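Local coordinates for uncharacterized protein (Bacteroides ovatus, PDB 4IRT) that is of unknown function but has a BNR-repeat beta-propeller family domain and is a putative neuraminidase, which would cleave terminal sialic acids from glycans, at residues 172-175 / 176-179; 232-235 / 236-239; 17-21 / 22-26; 284-288 / 289-293. One frame throughout, in Å; residues are numbered along the deposited sequence.

Interaction 1 (172-175 / 176-179)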
ATOM      1  N   ASP A 172      -0.190   6.299 -19.296  1.00 13.16           N
ATOM      2  CA  ASP A 172      -1.008   6.079 -20.470  1.00 14.58           C
ATOM      3  C   ASP A 172      -0.816   4.649 -20.954  1.00 14.11           C
ATOM      4  O   ASP A 172       0.263   4.290 -21.413  1.00 15.63           O
ATOM      5  CB  ASP A 172      -0.596   7.079 -21.571  1.00 16.34           C
ATOM      6  CG  ASP A 172      -1.546   7.102 -22.755  1.00 19.15           C
ATOM      7  OD1 ASP A 172      -2.551   6.341 -22.794  1.00 17.53           O
ATOM      8  OD2 ASP A 172      -1.273   7.916 -23.671  1.00 22.05           O
ATOM      9  N   GLY A 173      -1.879   3.863 -20.844  1.00 15.05           N
ATOM     10  CA  GLY A 173      -1.929   2.500 -21.367  1.00 14.77           C
ATOM     11  C   GLY A 173      -2.237   2.432 -22.847  1.00 15.49           C
ATOM     12  O   GLY A 173      -2.277   1.343 -23.406  1.00 15.28           O
ATOM     13  N   GLU A 174      -2.477   3.590 -23.469  1.00 15.79           N
ATOM     14  CA  GLU A 174      -2.622   3.722 -24.915  1.00 16.63           C
ATOM     15  C   GLU A 174      -3.674   2.793 -25.516  1.00 16.58           C
ATOM     16  O   GLU A 174      -3.502   2.293 -26.643  1.00 16.15           O
ATOM     17  CB  GLU A 174      -1.281   3.499 -25.637  1.00 17.29           C
ATOM     18  CG  GLU A 174      -0.165   4.439 -25.220  1.00 18.46           C
ATOM     19  CD  GLU A 174       1.121   4.133 -25.941  1.00 19.03           C
ATOM     20  OE1 GLU A 174       1.247   4.534 -27.111  1.00 22.84           O
ATOM     21  OE2 GLU A 174       1.991   3.484 -25.351  1.00 19.33           O
ATOM     22  N   ASN A 175      -4.754   2.595 -24.778  1.00 17.38           N
ATOM     23  CA  ASN A 175      -5.833   1.665 -25.163  1.00 20.40           C
ATOM     24  C   ASN A 175      -5.377   0.245 -25.461  1.00 19.29           C
ATOM     25  O   ASN A 175      -6.047  -0.464 -26.182  1.00 18.66           O
ATOM     26  CB  ASN A 175      -6.618   2.228 -26.351  1.00 26.01           C
ATOM     27  CG  ASN A 175      -7.174   3.621 -26.063  1.00 33.28           C
ATOM     28  OD1 ASN A 175      -7.865   3.829 -25.063  1.00 40.69           O
ATOM     29  ND2 ASN A 175      -6.854   4.579 -26.914  1.00 42.36           N
ATOM     30  N   LYS A 176      -4.261  -0.161 -24.857  1.00 17.70           N
ATOM     31  CA  LYS A 176      -3.609  -1.438 -25.128  1.00 20.03           C
ATOM     32  C   LYS A 176      -3.385  -2.233 -23.849  1.00 16.71           C
ATOM     33  O   LYS A 176      -3.595  -3.438 -23.813  1.00 16.02           O
ATOM     34  CB  LYS A 176      -2.210  -1.199 -25.742  1.00 24.32           C
ATOM     35  CG  LYS A 176      -2.228  -0.880 -27.203  1.00 32.84           C
ATOM     36  CD  LYS A 176      -0.831  -0.824 -27.765  1.00 34.55           C
ATOM     37  CE  LYS A 176      -0.893  -0.552 -29.250  1.00 42.19           C
ATOM     38  NZ  LYS A 176       0.354   0.124 -29.695  1.00 55.71           N
ATOM     39  N   ARG A 177      -2.897  -1.532 -22.820  1.00 15.71           N
ATOM     40  CA  ARG A 177      -2.369  -2.168 -21.622  1.00 14.00           C
ATOM     41  C   ARG A 177      -2.831  -1.432 -20.371  1.00 13.52           C
ATOM     42  O   ARG A 177      -3.260  -0.284 -20.435  1.00 13.78           O
ATOM     43  CB  ARG A 177      -0.830  -2.226 -21.667  1.00 14.64           C
ATOM     44  CG  ARG A 177      -0.123  -0.856 -21.678  1.00 14.03           C
ATOM     45  CD  ARG A 177       1.382  -0.988 -21.844  1.00 13.95           C
ATOM     46  NE  ARG A 177       1.765  -1.725 -23.050  1.00 14.93           N
ATOM     47  CZ  ARG A 177       1.843  -1.209 -24.275  1.00 16.70           C
ATOM     48  NH1 ARG A 177       1.631   0.089 -24.487  1.00 16.50           N
ATOM     49  NH2 ARG A 177       2.153  -1.993 -25.305  1.00 17.57           N
ATOM     50  N   ASN A 178      -2.775  -2.129 -19.251  1.00 13.04           N
ATOM     51  CA  ASN A 178      -3.032  -1.559 -17.961  1.00 12.97           C
ATOM     52  C   ASN A 178      -1.704  -1.366 -17.220  1.00 11.98           C
ATOM     53  O   ASN A 178      -0.663  -1.927 -17.599  1.00 11.75           O
ATOM     54  CB  ASN A 178      -3.963  -2.471 -17.138  1.00 14.81           C
ATOM     55  CG  ASN A 178      -5.392  -2.503 -17.658  1.00 17.86           C
ATOM     56  OD1 ASN A 178      -5.879  -3.524 -18.125  1.00 21.34           O
ATOM     57  ND2 ASN A 178      -6.054  -1.393 -17.580  1.00 20.17           N
ATOM     58  N   ALA A 179      -1.778  -0.606 -16.135  1.00 12.48           N
ATOM     59  CA  ALA A 179      -0.702  -0.508 -15.141  1.00 11.30           C
ATOM     60  C   ALA A 179      -1.244  -0.814 -13.753  1.00 11.07           C
ATOM     61  O   ALA A 179      -2.447  -0.633 -13.511  1.00 11.29           O
ATOM     62  CB  ALA A 179      -0.114   0.881 -15.166  1.00 11.50           C
TER
HETATM   63  O   HOH W   1       1.830   2.594 -22.945  1.00 13.23           O
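E174 and N175 turn the chain toward K176 and R177 with left-handed helical backbone angles at both positions (phi 54° in each), unusual above all for E174, since asparagine takes up such angles more readily. The pay-off of this sharp reversal is a doubly used carbonyl: G173 O accepts from K176 N at 2.9 Å and from R177 N at 3.0 Å, the K176 donor lying well above the carbonyl plane and the R177 donor tilted less from it. D172 prepares the turn, its OD1 taking the E174 N-H at 2.8 Å in an Asx turn. The reversal, close to a type I' turn, delivers the chain into strand 178-185, which borders one of the four-stranded antiparallel sheets of this beta-propeller-family protein. Beside the turn, the E174 and R177 side chains point the same way, and E174 OE2 makes a long salt bridge of 3.5 Å to R177 NH1. Carboxylate and guanidinium planes stand 53° apart, so the two groups do not mate flat against each other. A water braces them instead: it donates to E174 OE2 and to D172 O and accepts from R177 NH1 at 2.9 Å. R177 NH2 has its own salt bridge to E199.

Interaction 2 (232-235 / 236-239)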
ATOM      1  N   PRO A 232       1.649  12.208 -21.103  1.00 16.91           N
ATOM      2  CA  PRO A 232       1.649  11.195 -20.070  1.00 16.10           C
ATOM      3  C   PRO A 232       2.788  10.196 -20.270  1.00 14.84           C
ATOM      4  O   PRO A 232       3.463  10.189 -21.327  1.00 14.88           O
ATOM      5  CB  PRO A 232       0.291  10.513 -20.264  1.00 16.97           C
ATOM      6  CG  PRO A 232      -0.005  10.663 -21.713  1.00 17.31           C
ATOM      7  CD  PRO A 232       0.555  12.004 -22.079  1.00 18.33           C
ATOM      8  N   ILE A 233       2.997   9.346 -19.271  1.00 14.84           N
ATOM      9  CA  ILE A 233       4.091   8.390 -19.350  1.00 14.13           C
ATOM     10  C   ILE A 233       3.573   7.116 -19.967  1.00 14.19           C
ATOM     11  O   ILE A 233       2.638   6.507 -19.437  1.00 13.91           O
ATOM     12  CB  ILE A 233       4.715   8.097 -17.972  1.00 14.49           C
ATOM     13  CG1 ILE A 233       5.059   9.418 -17.253  1.00 14.09           C
ATOM     14  CG2 ILE A 233       5.964   7.239 -18.152  1.00 14.02           C
ATOM     15  CD1 ILE A 233       5.536   9.241 -15.810  1.00 14.25           C
ATOM     16  N   LYS A 234       4.217   6.701 -21.060  1.00 14.32           N
ATOM     17  CA  LYS A 234       3.854   5.530 -21.845  1.00 16.04           C
ATOM     18  C   LYS A 234       4.962   4.474 -21.788  1.00 14.67           C
ATOM     19  O   LYS A 234       6.061   4.730 -21.290  1.00 14.92           O
ATOM     20  CB  LYS A 234       3.741   5.910 -23.328  1.00 18.39           C
ATOM     21  CG  LYS A 234       2.811   7.050 -23.685  1.00 24.14           C
ATOM     22  CD  LYS A 234       2.843   7.322 -25.196  1.00 25.12           C
ATOM     23  CE  LYS A 234       4.148   7.981 -25.651  1.00 33.75           C
ATOM     24  NZ  LYS A 234       4.666   7.463 -26.958  1.00 36.52           N
ATOM     25  N   LEU A 235       4.674   3.307 -22.358  1.00 14.99           N
ATOM     26  CA  LEU A 235       5.671   2.256 -22.548  1.00 14.93           C
ATOM     27  C   LEU A 235       6.992   2.806 -23.067  1.00 14.67           C
ATOM     28  O   LEU A 235       8.077   2.478 -22.558  1.00 16.07           O
ATOM     29  CB  LEU A 235       5.140   1.211 -23.541  1.00 15.22           C
ATOM     30  CG  LEU A 235       6.015  -0.035 -23.612  1.00 16.07           C
ATOM     31  CD1 LEU A 235       5.558  -1.074 -22.598  1.00 16.24           C
ATOM     32  CD2 LEU A 235       5.990  -0.629 -25.007  1.00 18.84           C
ATOM     33  N   SER A 236       6.918   3.671 -24.073  1.00 15.87           N
ATOM     34  CA  SER A 236       8.113   4.106 -24.757  1.00 17.08           C
ATOM     35  C   SER A 236       9.011   5.049 -23.964  1.00 16.80           C
ATOM     36  O   SER A 236      10.218   4.954 -24.120  1.00 18.25           O
ATOM     37  CB  SER A 236       7.767   4.747 -26.104  1.00 18.22           C
ATOM     38  OG  SER A 236       7.031   5.931 -25.897  1.00 19.06           O
ATOM     39  N   ASN A 237       8.457   5.944 -23.147  1.00 14.57           N
ATOM     40  CA  ASN A 237       9.273   6.968 -22.463  1.00 15.42           C
ATOM     41  C   ASN A 237       9.480   6.728 -20.980  1.00 14.16           C
ATOM     42  O   ASN A 237      10.239   7.464 -20.327  1.00 15.08           O
ATOM     43  CB  ASN A 237       8.724   8.403 -22.730  1.00 15.13           C
ATOM     44  CG  ASN A 237       7.311   8.612 -22.207  1.00 16.74           C
ATOM     45  OD1 ASN A 237       6.518   7.679 -22.147  1.00 17.03           O
ATOM     46  ND2 ASN A 237       6.994   9.841 -21.825  1.00 16.46           N
ATOM     47  N   ALA A 238       8.824   5.706 -20.443  1.00 13.30           N
ATOM     48  CA  ALA A 238       8.944   5.418 -19.015  1.00 12.36           C
ATOM     49  C   ALA A 238      10.393   5.103 -18.653  1.00 12.21           C
ATOM     50  O   ALA A 238      11.114   4.517 -19.461  1.00 11.38           O
ATOM     51  CB  ALA A 238       8.064   4.244 -18.645  1.00 12.96           C
ATOM     52  N   GLU A 239      10.771   5.443 -17.420  1.00 11.94           N
ATOM     53  CA  GLU A 239      12.022   5.020 -16.860  1.00 11.45           C
ATOM     54  C   GLU A 239      11.858   3.583 -16.368  1.00 11.51           C
ATOM     55  O   GLU A 239      10.997   3.311 -15.537  1.00 11.43           O
ATOM     56  CB  GLU A 239      12.480   5.921 -15.702  1.00 11.48           C
ATOM     57  CG  GLU A 239      13.827   5.453 -15.141  1.00 11.64           C
ATOM     58  CD  GLU A 239      14.410   6.293 -14.029  1.00 12.14           C
ATOM     59  OE1 GLU A 239      13.790   7.300 -13.578  1.00 11.62           O
ATOM     60  OE2 GLU A 239      15.538   5.910 -13.606  1.00 13.03           O
TER
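P232, entered through a cis peptide bond, brings its carbonyl O to 3.6 Å from N237 ND2, a near approach that is not a hydrogen bond. I233 follows with an apolar contact: its CG2 methyl rests on A238, 3.7 Å from A238 CB. The polar centre comes at K234, whose backbone is held at both ends. Its N-H goes to the side chain of N237, with K234 N 2.7 Å from N237 OD1 and the donor in the plane of the amide carbonyl. The amide can reach back because CG of N237 sits between its own backbone N and carbonyl carbon (chi1 62°). The K234 carbonyl O receives A238 N at 3.1 Å, almost in line with the C=O bond, and N237 N adds a weak bond to the same oxygen. With an alanine in place of N237, the backbone N-H of K234 would probably be left without this acceptor, and the turn would be less firmly tied. The lysine side chain bends in its outer half to set NZ 3.0 Å from S236 OG, a hydrogen bond between side chains two residues apart. L235 begins a single helix-like turn, closed by the bond from A238 N to K234 O, and its own carbonyl O is taken by the hydroxyl of Y240. Together the residues form a compact turn in the connection between strands 206-214 and 239-242, with I233 and A238 packed against W195 of strand 191-198, I233 also on A212 and A238 on C210 of strand 206-214.

Interaction 3 (17-21 / 22-26)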
ATOM      1  N   SER A  17      -9.748 -11.548   2.931  1.00 10.23           N
ATOM      2  CA  SER A  17      -8.577 -10.736   3.294  0.50 10.06           C
ATOM      3  C   SER A  17      -8.806  -9.227   3.168  1.00  9.55           C
ATOM      4  O   SER A  17      -7.854  -8.474   3.155  1.00 10.18           O
ATOM      5  CB  SER A  17      -7.379 -11.116   2.407  0.50  9.84           C
ATOM      6  OG  SER A  17      -7.715 -11.035   1.033  0.50  9.47           O
ATOM      7  N   VAL A  18     -10.066  -8.790   3.103  1.00  9.67           N
ATOM      8  CA  VAL A  18     -10.389  -7.385   2.897  1.00  9.00           C
ATOM      9  C   VAL A  18      -9.717  -6.428   3.891  1.00  8.96           C
ATOM     10  O   VAL A  18      -9.307  -5.301   3.524  1.00  8.77           O
ATOM     11  CB  VAL A  18     -11.931  -7.158   2.790  1.00  9.30           C
ATOM     12  CG1 VAL A  18     -12.616  -7.306   4.135  1.00 10.00           C
ATOM     13  CG2 VAL A  18     -12.219  -5.797   2.160  1.00  9.63           C
ATOM     14  N   ASN A  19      -9.539  -6.873   5.135  1.00  8.49           N
ATOM     15  CA  ASN A  19      -8.898  -6.016   6.132  1.00  8.22           C
ATOM     16  C   ASN A  19      -7.388  -6.016   6.044  1.00  8.22           C
ATOM     17  O   ASN A  19      -6.753  -5.177   6.676  1.00  8.18           O
ATOM     18  CB  ASN A  19      -9.279  -6.452   7.544  1.00  8.44           C
ATOM     19  CG  ASN A  19     -10.657  -5.999   7.968  1.00  9.32           C
ATOM     20  OD1 ASN A  19     -11.202  -5.000   7.490  1.00  9.15           O
ATOM     21  ND2 ASN A  19     -11.218  -6.720   8.912  1.00  9.52           N
ATOM     22  N   THR A  20      -6.811  -6.948   5.268  1.00  8.34           N
ATOM     23  CA  THR A  20      -5.377  -7.235   5.325  1.00  8.77           C
ATOM     24  C   THR A  20      -4.743  -7.350   3.906  1.00 10.49           C
ATOM     25  O   THR A  20      -4.116  -8.349   3.571  1.00 11.42           O
ATOM     26  CB  THR A  20      -5.135  -8.545   6.105  1.00  8.75           C
ATOM     27  OG1 THR A  20      -5.848  -9.629   5.459  1.00  9.53           O
ATOM     28  CG2 THR A  20      -5.606  -8.425   7.547  1.00  8.46           C
ATOM     29  N   THR A  21      -4.946  -6.357   3.046  1.00 10.92           N
ATOM     30  CA  THR A  21      -4.254  -6.345   1.766  1.00 11.10           C
ATOM     31  C   THR A  21      -3.095  -5.357   1.837  1.00 10.14           C
ATOM     32  O   THR A  21      -3.055  -4.451   2.689  1.00  9.80           O
ATOM     33  CB  THR A  21      -5.152  -5.969   0.574  1.00 12.59           C
ATOM     34  OG1 THR A  21      -5.289  -4.539   0.512  1.00 12.41           O
ATOM     35  CG2 THR A  21      -6.525  -6.673   0.655  1.00 13.48           C
ATOM     36  N   VAL A  22      -2.127  -5.561   0.951  1.00  9.76           N
ATOM     37  CA  VAL A  22      -0.911  -4.758   0.913  1.00  9.01           C
ATOM     38  C   VAL A  22      -1.230  -3.319   0.495  1.00  9.62           C
ATOM     39  O   VAL A  22      -0.456  -2.409   0.798  1.00 10.82           O
ATOM     40  CB  VAL A  22       0.132  -5.410  -0.043  1.00  8.64           C
ATOM     41  CG1 VAL A  22      -0.261  -5.196  -1.503  1.00  8.27           C
ATOM     42  CG2 VAL A  22       1.519  -4.880   0.207  1.00  8.47           C
ATOM     43  N   PHE A  23      -2.390  -3.111  -0.130  1.00  9.48           N
ATOM     44  CA  PHE A  23      -2.725  -1.837  -0.735  1.00 11.37           C
ATOM     45  C   PHE A  23      -3.710  -0.996   0.105  1.00 10.62           C
ATOM     46  O   PHE A  23      -4.273  -0.031  -0.378  1.00 12.07           O
ATOM     47  CB  PHE A  23      -3.194  -1.990  -2.185  1.00 11.62           C
ATOM     48  CG  PHE A  23      -4.324  -2.952  -2.382  1.00 12.21           C
ATOM     49  CD1 PHE A  23      -5.636  -2.554  -2.230  1.00 13.23           C
ATOM     50  CD2 PHE A  23      -4.067  -4.265  -2.778  1.00 14.49           C
ATOM     51  CE1 PHE A  23      -6.670  -3.455  -2.403  1.00 13.52           C
ATOM     52  CE2 PHE A  23      -5.098  -5.167  -2.967  1.00 14.60           C
ATOM     53  CZ  PHE A  23      -6.400  -4.763  -2.775  1.00 17.06           C
ATOM     54  N   ARG A  24      -3.862  -1.341   1.374  1.00 11.08           N
ATOM     55  CA  ARG A  24      -4.509  -0.440   2.313  1.00  9.68           C
ATOM     56  C   ARG A  24      -3.558   0.709   2.643  1.00  9.28           C
ATOM     57  O   ARG A  24      -2.518   0.516   3.268  1.00 10.05           O
ATOM     58  CB  ARG A  24      -4.923  -1.218   3.559  1.00  9.90           C
ATOM     59  CG  ARG A  24      -5.958  -2.306   3.258  1.00 10.26           C
ATOM     60  CD  ARG A  24      -6.759  -2.764   4.495  1.00  9.92           C
ATOM     61  NE  ARG A  24      -7.429  -1.637   5.137  1.00  9.72           N
ATOM     62  CZ  ARG A  24      -7.768  -1.526   6.423  1.00 10.33           C
ATOM     63  NH1 ARG A  24      -7.663  -2.550   7.290  1.00  9.56           N
ATOM     64  NH2 ARG A  24      -8.303  -0.382   6.854  1.00 10.86           N
ATOM     65  N   ASN A  25      -3.912   1.906   2.201  1.00 10.08           N
ATOM     66  CA  ASN A  25      -3.048   3.080   2.316  1.00 10.00           C
ATOM     67  C   ASN A  25      -3.870   4.221   2.887  1.00  9.62           C
ATOM     68  O   ASN A  25      -4.330   5.095   2.119  1.00  9.22           O
ATOM     69  CB  ASN A  25      -2.481   3.446   0.922  1.00 11.77           C
ATOM     70  CG  ASN A  25      -1.335   2.514   0.502  1.00 13.93           C
ATOM     71  OD1 ASN A  25      -0.268   2.528   1.102  1.00 20.50           O
ATOM     72  ND2 ASN A  25      -1.568   1.698  -0.479  1.00 15.99           N
ATOM     73  N   ASN A  26      -4.096   4.258   4.213  1.00  9.49           N
ATOM     74  CA  ASN A  26      -3.550   3.382   5.249  1.00  9.27           C
ATOM     75  C   ASN A  26      -4.634   2.640   6.031  1.00 10.10           C
ATOM     76  O   ASN A  26      -5.831   3.034   6.076  1.00 11.04           O
ATOM     77  CB  ASN A  26      -2.813   4.235   6.278  1.00  8.79           C
ATOM     78  CG  ASN A  26      -1.457   4.679   5.809  1.00  9.86           C
ATOM     79  OD1 ASN A  26      -1.189   4.798   4.601  1.00 10.66           O
ATOM     80  ND2 ASN A  26      -0.586   4.956   6.766  1.00  9.67           N
TER
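T21 holds OG1 between its backbone N and carbonyl carbon (chi1 81°), and F23 places CG in the corresponding position (chi1 54°), two torsions that together bring the phenyl ring back over the threonine. OG1 of T21 then lies 3.2 Å above the ring plane of F23, over its centre, while T21 CB makes a CH-pi contact 3.8 Å from the ring centroid. The same OG1 accepts from F23 N at 3.3 Å, closing an ST turn, and is therefore held by the backbone as well as covered by the ring. Around it runs a type I beta turn from T21 to R24, whose closing bond, R24 N to T21 O at 3.5 Å, is weak. R24 bends at chi3 to carry its guanidinium back to the preceding turn, where NH1 meets N19 O at 2.8 Å, nearly straight (171°) and within the guanidinium plane. Since NE and NH2 bond to I76 O and S38 O, three backbone carbonyls fix the rotation of this buried group. A methionine in place of R24 would probably leave those carbonyls without these donors and remove the side-chain link between the two turns. N19 is anchored separately, through OD1, to Y40 N of strand 34-40. Two successive type I turns, S17 to T20 and T21 to R24, thus make a buried connection into strand 28-31, near the middle of a fold consistent with a beta-propeller.

Interaction 4 (284-288 / 289-293)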
ATOM      1  N   TRP A 284      16.068  -0.701  -5.935  1.00 10.36           N
ATOM      2  CA  TRP A 284      16.260   0.651  -5.439  1.00 10.27           C
ATOM      3  C   TRP A 284      17.272   1.416  -6.271  1.00 10.92           C
ATOM      4  O   TRP A 284      18.056   0.813  -7.026  1.00 11.70           O
ATOM      5  CB  TRP A 284      16.703   0.628  -3.968  1.00 10.67           C
ATOM      6  CG  TRP A 284      18.180   0.290  -3.738  1.00 11.35           C
ATOM      7  CD1 TRP A 284      19.203   1.177  -3.469  1.00 11.81           C
ATOM      8  CD2 TRP A 284      18.782  -1.013  -3.758  1.00 11.54           C
ATOM      9  NE1 TRP A 284      20.394   0.494  -3.333  1.00 11.83           N
ATOM     10  CE2 TRP A 284      20.172  -0.837  -3.524  1.00 11.75           C
ATOM     11  CE3 TRP A 284      18.296  -2.312  -3.988  1.00 11.43           C
ATOM     12  CZ2 TRP A 284      21.050  -1.897  -3.470  1.00 11.40           C
ATOM     13  CZ3 TRP A 284      19.178  -3.361  -3.918  1.00 12.05           C
ATOM     14  CH2 TRP A 284      20.559  -3.138  -3.680  1.00 11.71           C
ATOM     15  N   ASN A 285      17.222   2.734  -6.142  1.00 11.20           N
ATOM     16  CA  ASN A 285      18.093   3.632  -6.889  1.00 12.48           C
ATOM     17  C   ASN A 285      18.884   4.452  -5.895  1.00 13.54           C
ATOM     18  O   ASN A 285      18.305   4.953  -4.941  1.00 13.99           O
ATOM     19  CB  ASN A 285      17.271   4.561  -7.773  1.00 12.04           C
ATOM     20  CG  ASN A 285      18.138   5.431  -8.671  1.00 12.60           C
ATOM     21  OD1 ASN A 285      18.593   6.501  -8.264  1.00 12.77           O
ATOM     22  ND2 ASN A 285      18.397   4.949  -9.883  1.00 12.66           N
ATOM     23  N   ASP A 286      20.195   4.527  -6.097  1.00 14.33           N
ATOM     24  CA  ASP A 286      21.119   5.183  -5.153  1.00 15.87           C
ATOM     25  C   ASP A 286      21.432   6.643  -5.521  1.00 16.97           C
ATOM     26  O   ASP A 286      22.284   7.308  -4.892  1.00 16.51           O
ATOM     27  CB  ASP A 286      22.402   4.348  -4.991  1.00 16.28           C
ATOM     28  CG  ASP A 286      23.203   4.229  -6.269  1.00 18.16           C
ATOM     29  OD1 ASP A 286      22.965   5.017  -7.211  1.00 17.68           O
ATOM     30  OD2 ASP A 286      24.089   3.338  -6.327  1.00 19.78           O
ATOM     31  N   GLY A 287      20.721   7.144  -6.507  1.00 16.58           N
ATOM     32  CA  GLY A 287      20.916   8.479  -7.061  1.00 17.89           C
ATOM     33  C   GLY A 287      21.513   8.353  -8.447  1.00 20.59           C
ATOM     34  O   GLY A 287      21.319   9.218  -9.283  1.00 20.83           O
ATOM     35  N   LYS A 288      22.237   7.260  -8.696  1.00 19.98           N
ATOM     36  CA  LYS A 288      22.965   7.112  -9.954  1.00 23.85           C
ATOM     37  C   LYS A 288      22.628   5.856 -10.728  1.00 21.22           C
ATOM     38  O   LYS A 288      22.764   5.842 -11.936  1.00 20.74           O
ATOM     39  CB  LYS A 288      24.476   7.107  -9.667  1.00 29.69           C
ATOM     40  CG  LYS A 288      25.014   8.322  -8.916  1.00 38.17           C
ATOM     41  CD  LYS A 288      24.673   9.650  -9.588  1.00 46.11           C
ATOM     42  CE  LYS A 288      25.395   9.849 -10.917  1.00 58.32           C
ATOM     43  NZ  LYS A 288      26.757  10.428 -10.727  1.00 65.41           N
HETATM   44  N   MSE A 289      22.266   4.785 -10.019  1.00 21.26           N
HETATM   45  CA  MSE A 289      22.012   3.494 -10.650  0.50 19.97           C
HETATM   46  C   MSE A 289      20.930   2.733  -9.911  1.00 17.33           C
HETATM   47  O   MSE A 289      20.798   2.828  -8.665  1.00 14.17           O
HETATM   48  CB  MSE A 289      23.250   2.583 -10.628  0.50 22.01           C
HETATM   49  CG  MSE A 289      24.452   3.051 -11.458  0.50 28.88           C
HETATM   50 SE   MSE A 289      24.246   2.617 -13.373  0.38 31.78          SE
HETATM   51  CE  MSE A 289      24.609   0.678 -13.324  0.50 30.40           C
ATOM     52  N   TRP A 290      20.190   1.931 -10.674  1.00 15.16           N
ATOM     53  CA  TRP A 290      19.242   0.955 -10.121  1.00 13.65           C
ATOM     54  C   TRP A 290      19.958  -0.361  -9.773  1.00 13.59           C
ATOM     55  O   TRP A 290      20.918  -0.771 -10.431  1.00 13.66           O
ATOM     56  CB  TRP A 290      18.098   0.670 -11.095  1.00 12.55           C
ATOM     57  CG  TRP A 290      17.124   1.794 -11.246  1.00 12.24           C
ATOM     58  CD1 TRP A 290      17.078   2.717 -12.269  1.00 12.57           C
ATOM     59  CD2 TRP A 290      16.053   2.125 -10.367  1.00 11.31           C
ATOM     60  NE1 TRP A 290      16.051   3.575 -12.078  1.00 11.64           N
ATOM     61  CE2 TRP A 290      15.400   3.240 -10.915  1.00 11.58           C
ATOM     62  CE3 TRP A 290      15.578   1.579  -9.175  1.00 10.95           C
ATOM     63  CZ2 TRP A 290      14.312   3.830 -10.303  1.00 11.47           C
ATOM     64  CZ3 TRP A 290      14.500   2.147  -8.593  1.00 10.50           C
ATOM     65  CH2 TRP A 290      13.867   3.252  -9.149  1.00 11.22           C
ATOM     66  N   HIS A 291      19.505  -0.984  -8.691  1.00 12.92           N
ATOM     67  CA  HIS A 291      20.045  -2.237  -8.186  1.00 13.03           C
ATOM     68  C   HIS A 291      18.891  -3.153  -7.838  1.00 12.87           C
ATOM     69  O   HIS A 291      17.776  -2.697  -7.657  1.00 12.07           O
ATOM     70  CB  HIS A 291      20.853  -1.997  -6.892  1.00 14.18           C
ATOM     71  CG  HIS A 291      21.915  -0.951  -7.019  1.00 15.18           C
ATOM     72  ND1 HIS A 291      23.169  -1.226  -7.524  1.00 19.22           N
ATOM     73  CD2 HIS A 291      21.926   0.359  -6.686  1.00 16.81           C
ATOM     74  CE1 HIS A 291      23.902  -0.121  -7.515  1.00 19.87           C
ATOM     75  NE2 HIS A 291      23.171   0.855  -7.005  1.00 18.37           N
ATOM     76  N   GLN A 292      19.183  -4.447  -7.749  1.00 13.36           N
ATOM     77  CA  GLN A 292      18.226  -5.434  -7.323  1.00 12.37           C
ATOM     78  C   GLN A 292      18.905  -6.411  -6.374  1.00 12.18           C
ATOM     79  O   GLN A 292      20.109  -6.659  -6.500  1.00 12.28           O
ATOM     80  CB  GLN A 292      17.686  -6.226  -8.525  1.00 12.39           C
ATOM     81  CG  GLN A 292      18.778  -6.972  -9.310  1.00 13.22           C
ATOM     82  CD  GLN A 292      18.237  -7.878 -10.419  1.00 14.52           C
ATOM     83  OE1 GLN A 292      17.304  -8.646 -10.215  1.00 13.19           O
ATOM     84  NE2 GLN A 292      18.892  -7.841 -11.578  1.00 17.97           N
ATOM     85  N   ARG A 293      18.149  -6.928  -5.410  1.00 11.64           N
ATOM     86  CA  ARG A 293      18.618  -8.051  -4.616  0.50 12.24           C
ATOM     87  C   ARG A 293      17.473  -9.010  -4.344  1.00 12.66           C
ATOM     88  O   ARG A 293      16.293  -8.604  -4.237  1.00 12.82           O
ATOM     89  CB  ARG A 293      19.254  -7.577  -3.302  0.50 12.87           C
ATOM     90  CG  ARG A 293      20.494  -6.691  -3.450  0.50 13.69           C
ATOM     91  CD  ARG A 293      21.758  -7.473  -3.758  0.50 14.08           C
ATOM     92  NE  ARG A 293      22.937  -6.611  -3.681  0.50 14.42           N
ATOM     93  CZ  ARG A 293      23.331  -5.836  -4.685  0.50 14.37           C
ATOM     94  NH1 ARG A 293      22.633  -5.843  -5.813  0.50 13.31           N
ATOM     95  NH2 ARG A 293      24.413  -5.076  -4.571  0.50 14.60           N
TER
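W284 and H291 cross obliquely, and the histidine leads with its CB rather than its ring: H291 CB stands 3.4 Å from the centroid of the six-membered ring of W284, over the face. The imidazole is slid aside, with planes 30° apart and little overlap with the indole. In this slid position it meets D286, which crosses H291 at about a right angle. H291 NE2 donates to D286 OD2 at 2.7 Å, with the oxygen close to the imidazole plane but the nitrogen well above the carboxylate plane. The other carboxylate oxygen works on the turn, D286 OD1 accepting from the backbone N of M289, a selenomethionine, at 2.9 Å and from K288 N at 2.8 Å, the latter an Asx turn. Its CG, between backbone N and carbonyl carbon (chi1 64°), allows both. On the opposite sheet face N285 lies over W290, its CB 3.6 Å from the centroid of the six-membered ring. Paired antiparallel bonds between W284 and H291 complete the hairpin of strands 278-285 and 290-294. W284 also meets Y265 of strand 264-271 with nearly parallel rings, while W290 meets Y211 of strand 206-214, in the neighbouring sheet, edge-to-face.

How the interactions relate
Interactions 1 and 2, whose centres are 11 Å apart, are joined directly: D172 N lies 2.8 Å from I233 O, a probable hydrogen bond, and E174 OE2 packs on K234 CB at 3.6 Å. The loops leading into the two outermost strands of one sheet, 178-185 and 239-242, thus meet. Interaction 2 reaches the next sheet, where interaction 4 sits 19 Å away between centres, through E239 OE2 and W290 NE1 at 2.8 Å, probably another hydrogen bond. Interaction 3 touches none of these; its centre lies 25 to 28 Å from theirs, nearer the chain's middle. A 1,2-ethanediol, probably from the crystallisation liquor, lies about 4 Å from G173; alone it marks no active site.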